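Local coordinates for branched-chain-amino-acid aminotransferase (Pseudomonas aeruginosa, PDB 6NST), which probably transfers the amino group between leucine, isoleucine or valine and 2-oxoglutarate, using pyridoxal 5'-phosphate, in branched-chain amino acid biosynthesis, at residues V207-E212 against K235-R240; N223-L228 against K286-L291. The protein carries 1 engineered substitution. One frame throughout, in Å; residues are numbered along the deposited sequence.

Interaction 1: V207-E212 against K235-R240; sequences VIYTPE and KLVEKR
The two strands of a beta-alpha-beta unit, 207-210 and 235-238, run parallel here, with I208 paired to L236 and Y209 to V237. I208 uses both its backbone N and its backbone O: the N donates to K235 O (2.8 Å, N-H...O 168°), and the O accepts from V237 N at 2.7 Å. T210 repeats the pattern less tightly, its N giving to V237 O at 3.1 Å and its O taking K239 N at 3.3 Å. The CA-H groups of L236, Y209 and E238 add contacts to I208 O, V237 O and T210 O, oxygens that already accept an N-H.

Side chains alternate between two faces. On one, I208 CG2 meets L236 CD1 at 3.7 Å, while T210 CG2 packs against the other methyl of L236 and against E238 CG. This is the face covered by helix 220-231, the connection between the strands: A229 lies on I208 and L236, and R222 holds the E238 carboxylate in a salt bridge. T210 OG1 turns instead to I200 O on strand 199-204.

The other face carries V207, Y209 and V237. V207 CG1 touches V237 CG2 at 3.9 Å, and the Y209 ring lies alongside V237, its CD2 3.6 Å from V237 CB. K239 reaches the same ring carbon obliquely: with CG set between backbone N and carbonyl carbon (chi1 69°) and a bend at chi4 (64°), its CE comes within 3.6 Å of Y209 CD2. Its NZ forms a salt bridge with E245 and a weak bond to R240 O.

Past the strands, the extended E212 side chain runs over the K239 backbone and brings OE2 to R240 CG. The R240 guanidinium forms salt bridges with E189 of its own chain and with E189 of a second subunit.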
loop_
_atom_site.group_PDB
_atom_site.type_symbol
_atom_site.label_atom_id
_atom_site.label_comp_id
_atom_site.label_asym_id
_atom_site.label_seq_id
_atom_site.Cartn_x
_atom_site.Cartn_y
_atom_site.Cartn_z
ATOM N N VAL A 207 30.252 0.633 10.855
ATOM C CA VAL A 207 29.228 -0.386 11.050
ATOM C C VAL A 207 28.617 -0.718 9.697
ATOM O O VAL A 207 28.348 0.178 8.889
ATOM C CB VAL A 207 28.151 0.081 12.051
ATOM C CG1 VAL A 207 27.115 -1.011 12.271
ATOM C CG2 VAL A 207 28.796 0.484 13.368
ATOM N N ILE A 208 28.406 -2.005 9.448
ATOM C CA ILE A 208 27.824 -2.467 8.195
ATOM C C ILE A 208 26.311 -2.529 8.348
ATOM O O ILE A 208 25.796 -3.091 9.321
ATOM C CB ILE A 208 28.394 -3.837 7.797
ATOM C CG1 ILE A 208 29.920 -3.784 7.741
ATOM C CG2 ILE A 208 27.823 -4.280 6.457
ATOM C CD1 ILE A 208 30.571 -5.134 7.552
ATOM N N TYR A 209 25.598 -1.943 7.393
ATOM C CA TYR A 209 24.148 -2.033 7.326
ATOM C C TYR A 209 23.750 -2.676 6.007
ATOM O O TYR A 209 24.399 -2.459 4.979
ATOM C CB TYR A 209 23.491 -0.654 7.460
ATOM C CG TYR A 209 23.805 0.050 8.761
ATOM C CD1 TYR A 209 24.918 0.873 8.876
ATOM C CD2 TYR A 209 22.990 -0.111 9.875
ATOM C CE1 TYR A 209 25.212 1.518 10.063
ATOM C CE2 TYR A 209 23.274 0.532 11.068
ATOM C CZ TYR A 209 24.386 1.345 11.154
ATOM O OH TYR A 209 24.678 1.988 12.336
ATOM N N THR A 210 22.691 -3.476 6.040
ATOM C CA THR A 210 22.179 -4.128 4.847
ATOM C C THR A 210 20.695 -4.380 5.053
ATOM O O THR A 210 20.256 -4.576 6.193
ATOM C CB THR A 210 22.922 -5.445 4.556
ATOM O OG1 THR A 210 22.472 -5.993 3.312
ATOM C CG2 THR A 210 22.692 -6.464 5.669
ATOM N N PRO A 211 19.896 -4.343 3.987
ATOM C CA PRO A 211 18.463 -4.617 4.141
ATOM C C PRO A 211 18.230 -6.017 4.686
ATOM O O PRO A 211 18.882 -6.980 4.276
ATOM C CB PRO A 211 17.915 -4.468 2.717
ATOM C CG PRO A 211 18.900 -3.584 2.023
ATOM C CD PRO A 211 20.235 -3.928 2.615
ATOM N N GLU A 212 17.303 -6.115 5.634
ATOM C CA GLU A 212 16.935 -7.411 6.183
ATOM C C GLU A 212 16.321 -8.288 5.098
ATOM O O GLU A 212 15.734 -7.796 4.130
ATOM C CB GLU A 212 15.958 -7.230 7.345
ATOM C CG GLU A 212 15.401 -5.817 7.451
ATOM C CD GLU A 212 14.384 -5.662 8.565
ATOM O OE1 GLU A 212 14.681 -6.071 9.707
ATOM O OE2 GLU A 212 13.285 -5.133 8.294
ATOM N N LYS A 235 30.821 -5.031 13.066
ATOM C CA LYS A 235 29.434 -5.014 13.504
ATOM C C LYS A 235 28.527 -4.864 12.291
ATOM O O LYS A 235 28.751 -3.996 11.440
ATOM C CB LYS A 235 29.196 -3.877 14.496
ATOM C CG LYS A 235 27.765 -3.798 15.003
ATOM C CD LYS A 235 27.566 -2.618 15.939
ATOM C CE LYS A 235 26.126 -2.537 16.418
ATOM N NZ LYS A 235 25.901 -1.369 17.312
ATOM N N LEU A 236 27.507 -5.714 12.204
ATOM C CA LEU A 236 26.602 -5.730 11.063
ATOM C C LEU A 236 25.167 -5.660 11.561
ATOM O O LEU A 236 24.786 -6.400 12.472
ATOM C CB LEU A 236 26.820 -6.982 10.207
ATOM C CG LEU A 236 26.281 -6.940 8.776
ATOM C CD1 LEU A 236 27.232 -7.658 7.832
ATOM C CD2 LEU A 236 24.887 -7.548 8.701
ATOM N N VAL A 237 24.377 -4.772 10.960
ATOM C CA VAL A 237 22.998 -4.529 11.362
ATOM C C VAL A 237 22.094 -4.740 10.156
ATOM O O VAL A 237 22.339 -4.177 9.082
ATOM C CB VAL A 237 22.817 -3.110 11.933
ATOM C CG1 VAL A 237 21.366 -2.871 12.328
ATOM C CG2 VAL A 237 23.748 -2.888 13.115
ATOM N N GLU A 238 21.055 -5.551 10.333
ATOM C CA GLU A 238 20.010 -5.731 9.333
ATOM C C GLU A 238 18.810 -4.883 9.732
ATOM O O GLU A 238 18.261 -5.056 10.826
ATOM C CB GLU A 238 19.609 -7.201 9.213
ATOM C CG GLU A 238 20.701 -8.103 8.670
ATOM C CD GLU A 238 20.315 -9.566 8.710
ATOM O OE1 GLU A 238 19.798 -10.019 9.754
ATOM O OE2 GLU A 238 20.521 -10.265 7.697
ATOM N N LYS A 239 18.407 -3.969 8.852
ATOM C CA LYS A 239 17.291 -3.083 9.146
ATOM C C LYS A 239 16.777 -2.495 7.840
ATOM O O LYS A 239 17.356 -2.701 6.771
ATOM C CB LYS A 239 17.697 -1.982 10.133
ATOM C CG LYS A 239 18.658 -0.947 9.577
ATOM C CD LYS A 239 18.985 0.096 10.639
ATOM C CE LYS A 239 19.690 1.303 10.045
ATOM N NZ LYS A 239 18.814 2.023 9.087
ATOM N N ARG A 240 15.668 -1.768 7.941
ATOM C CA ARG A 240 15.119 -1.090 6.777
ATOM C C ARG A 240 15.968 0.128 6.448
ATOM O O ARG A 240 16.267 0.945 7.324
ATOM C CB ARG A 240 13.669 -0.682 7.029
ATOM C CG ARG A 240 12.791 -1.816 7.523
ATOM C CD ARG A 240 11.406 -1.315 7.882
ATOM N NE ARG A 240 10.456 -1.496 6.790
ATOM C CZ ARG A 240 9.205 -1.050 6.812
ATOM N NH1 ARG A 240 8.755 -0.390 7.871
ATOM N NH2 ARG A 240 8.405 -1.262 5.777
#

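Interaction 2: N223-L228 against K286-L291; sequences NTILTL and KAYFDL
Y288 has CG anti to the backbone N (chi1 -180°), which carries its ring out toward helix 220-231, where it meets T224, I225 and L228. T224 holds OG1 between its backbone N and carbonyl carbon (chi1 64°), and from there the hydroxyl oxygen lies obliquely beside the ring, 3.6 Å from Y288 CE1. That is a van der Waals contact; the hydroxyl is hydrogen-bonded to T221 O, one turn back in its own helix. I225 adds its terminal methyl, CD1, at 3.9 Å from Y288 CD1, with the two side chains crossing at about a right angle.

L228 does most of the work between the helices. Its CD1 comes in at the edge of the Y288 ring, near the ring plane, and presses close to the backbone of helix 279-292, 3.7 Å from Y288 CA. The same methyl stands 4.1 Å from A287 CB. The other branch, CD2, meets L291 CD2 at 4.3 Å, so one leucine touches three residues spanning a turn of the partner helix. No hydrogen bond joins the two segments, and the fit is a largely apolar, buried packing.

The axes of the two short helical segments pass 10.4 Å apart and cross steeply, at 110°, which confines the contact to a small patch. The Y288 side chain lies about 11 Å from that of K160, the probable attachment point of the cofactor, which is not bound to it in this structure. Around the crossing, F53 of strand 51-53 touches both T224 and L291, H232 borders A287, and I225 also packs on F201 of strand 199-204.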
loop_
_atom_site.group_PDB
_atom_site.type_symbol
_atom_site.label_atom_id
_atom_site.label_comp_id
_atom_site.label_asym_id
_atom_site.label_seq_id
_atom_site.Cartn_x
_atom_site.Cartn_y
_atom_site.Cartn_z
ATOM N N ASN A 223 25.252 -13.957 2.336
ATOM C CA ASN A 223 25.431 -14.786 3.525
ATOM C C ASN A 223 26.907 -14.996 3.839
ATOM O O ASN A 223 27.292 -15.061 5.013
ATOM C CB ASN A 223 24.726 -16.130 3.340
ATOM C CG ASN A 223 24.856 -17.028 4.556
ATOM O OD1 ASN A 223 25.851 -17.734 4.719
ATOM N ND2 ASN A 223 23.845 -17.006 5.417
ATOM N N THR A 224 27.748 -15.110 2.807
ATOM C CA THR A 224 29.180 -15.255 3.044
ATOM C C THR A 224 29.771 -13.983 3.638
ATOM O O THR A 224 30.665 -14.048 4.490
ATOM C CB THR A 224 29.904 -15.617 1.746
ATOM O OG1 THR A 224 29.780 -14.540 0.811
ATOM C CG2 THR A 224 29.315 -16.872 1.139
ATOM N N ILE A 225 29.287 -12.819 3.200
ATOM C CA ILE A 225 29.807 -11.562 3.729
ATOM C C ILE A 225 29.430 -11.406 5.198
ATOM O O ILE A 225 30.233 -10.926 6.008
ATOM C CB ILE A 225 29.323 -10.374 2.873
ATOM C CG1 ILE A 225 30.380 -9.993 1.833
ATOM C CG2 ILE A 225 29.014 -9.165 3.742
ATOM C CD1 ILE A 225 30.709 -11.082 0.842
ATOM N N LEU A 226 28.216 -11.823 5.573
ATOM C CA LEU A 226 27.838 -11.806 6.985
ATOM C C LEU A 226 28.778 -12.676 7.808
ATOM O O LEU A 226 29.144 -12.320 8.934
ATOM C CB LEU A 226 26.393 -12.278 7.169
ATOM C CG LEU A 226 25.245 -11.682 6.342
ATOM C CD1 LEU A 226 23.901 -12.009 6.984
ATOM C CD2 LEU A 226 25.394 -10.186 6.138
ATOM N N THR A 227 29.181 -13.824 7.257
ATOM C CA THR A 227 30.153 -14.681 7.928
ATOM C C THR A 227 31.523 -14.015 7.984
ATOM O O THR A 227 32.170 -13.987 9.037
ATOM C CB THR A 227 30.245 -16.027 7.210
ATOM O OG1 THR A 227 28.960 -16.663 7.212
ATOM C CG2 THR A 227 31.262 -16.930 7.894
ATOM N N LEU A 228 31.980 -13.469 6.852
ATOM C CA LEU A 228 33.298 -12.845 6.809
ATOM C C LEU A 228 33.344 -11.580 7.657
ATOM O O LEU A 228 34.353 -11.311 8.320
ATOM C CB LEU A 228 33.686 -12.534 5.363
ATOM C CG LEU A 228 33.963 -13.723 4.440
ATOM C CD1 LEU A 228 34.275 -13.241 3.032
ATOM C CD2 LEU A 228 35.101 -14.580 4.978
ATOM N N LYS A 286 38.718 -8.183 -0.255
ATOM C CA LYS A 286 39.910 -9.017 -0.157
ATOM C C LYS A 286 39.584 -10.359 0.483
ATOM O O LYS A 286 39.997 -11.414 -0.011
ATOM C CB LYS A 286 40.988 -8.285 0.645
ATOM C CG LYS A 286 42.223 -9.117 0.952
ATOM C CD LYS A 286 43.116 -9.266 -0.267
ATOM C CE LYS A 286 44.429 -9.941 0.098
ATOM N NZ LYS A 286 45.123 -9.231 1.210
ATOM N N ALA A 287 38.830 -10.337 1.586
ATOM C CA ALA A 287 38.498 -11.572 2.285
ATOM C C ALA A 287 37.663 -12.499 1.410
ATOM O O ALA A 287 37.847 -13.722 1.441
ATOM C CB ALA A 287 37.763 -11.256 3.587
ATOM N N TYR A 288 36.745 -11.941 0.619
ATOM C CA TYR A 288 35.915 -12.786 -0.233
ATOM C C TYR A 288 36.726 -13.382 -1.379
ATOM O O TYR A 288 36.561 -14.561 -1.714
ATOM C CB TYR A 288 34.721 -11.997 -0.771
ATOM C CG TYR A 288 33.817 -12.823 -1.659
ATOM C CD1 TYR A 288 32.884 -13.694 -1.114
ATOM C CD2 TYR A 288 33.904 -12.738 -3.044
ATOM C CE1 TYR A 288 32.059 -14.459 -1.922
ATOM C CE2 TYR A 288 33.083 -13.495 -3.861
ATOM C CZ TYR A 288 32.163 -14.354 -3.293
ATOM O OH TYR A 288 31.346 -15.108 -4.103
ATOM N N PHE A 289 37.605 -12.586 -1.993
ATOM C CA PHE A 289 38.430 -13.102 -3.081
ATOM C C PHE A 289 39.427 -14.140 -2.578
ATOM O O PHE A 289 39.674 -15.147 -3.252
ATOM C CB PHE A 289 39.156 -11.956 -3.785
ATOM C CG PHE A 289 38.338 -11.284 -4.849
ATOM C CD1 PHE A 289 38.542 -11.578 -6.187
ATOM C CD2 PHE A 289 37.361 -10.362 -4.514
ATOM C CE1 PHE A 289 37.792 -10.960 -7.168
ATOM C CE2 PHE A 289 36.608 -9.740 -5.488
ATOM C CZ PHE A 289 36.824 -10.039 -6.815
ATOM N N ASP A 290 40.015 -13.911 -1.399
ATOM C CA ASP A 290 40.901 -14.911 -0.811
ATOM C C ASP A 290 40.160 -16.208 -0.521
ATOM O O ASP A 290 40.734 -17.297 -0.651
ATOM C CB ASP A 290 41.531 -14.370 0.473
ATOM C CG ASP A 290 42.526 -13.259 0.213
ATOM O OD1 ASP A 290 42.895 -13.050 -0.963
ATOM O OD2 ASP A 290 42.937 -12.594 1.189
ATOM N N LEU A 291 38.888 -16.112 -0.134
ATOM C CA LEU A 291 38.123 -17.303 0.211
ATOM C C LEU A 291 37.779 -18.120 -1.030
ATOM O O LEU A 291 38.002 -19.335 -1.067
ATOM C CB LEU A 291 36.855 -16.903 0.962
ATOM C CG LEU A 291 35.948 -18.044 1.420
ATOM C CD1 LEU A 291 36.631 -18.869 2.499
ATOM C CD2 LEU A 291 34.617 -17.496 1.910
#

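Helix 220-231 ties the two contacts together: it follows strand 207-210 and precedes strand 235-238, the pair of interaction 1, and it meets helix 279-292 in interaction 2. Along the chain the segments alternate, in the order 207-212, 223-228, 235-240, 286-291. The centres lie 16 Å apart, bridged by L226, whose CD2 is 3.6 Å from L236 CD1. The helix is thus layered between the mixed sheet and helix 279-292. That second helix leads on toward strand 303-305 of the seven-stranded sheet, so interaction 2 lies toward the other half of the chain, consistent with the two-domain fold of class IV aminotransferases, whereas interaction 1 reaches the subunit interface.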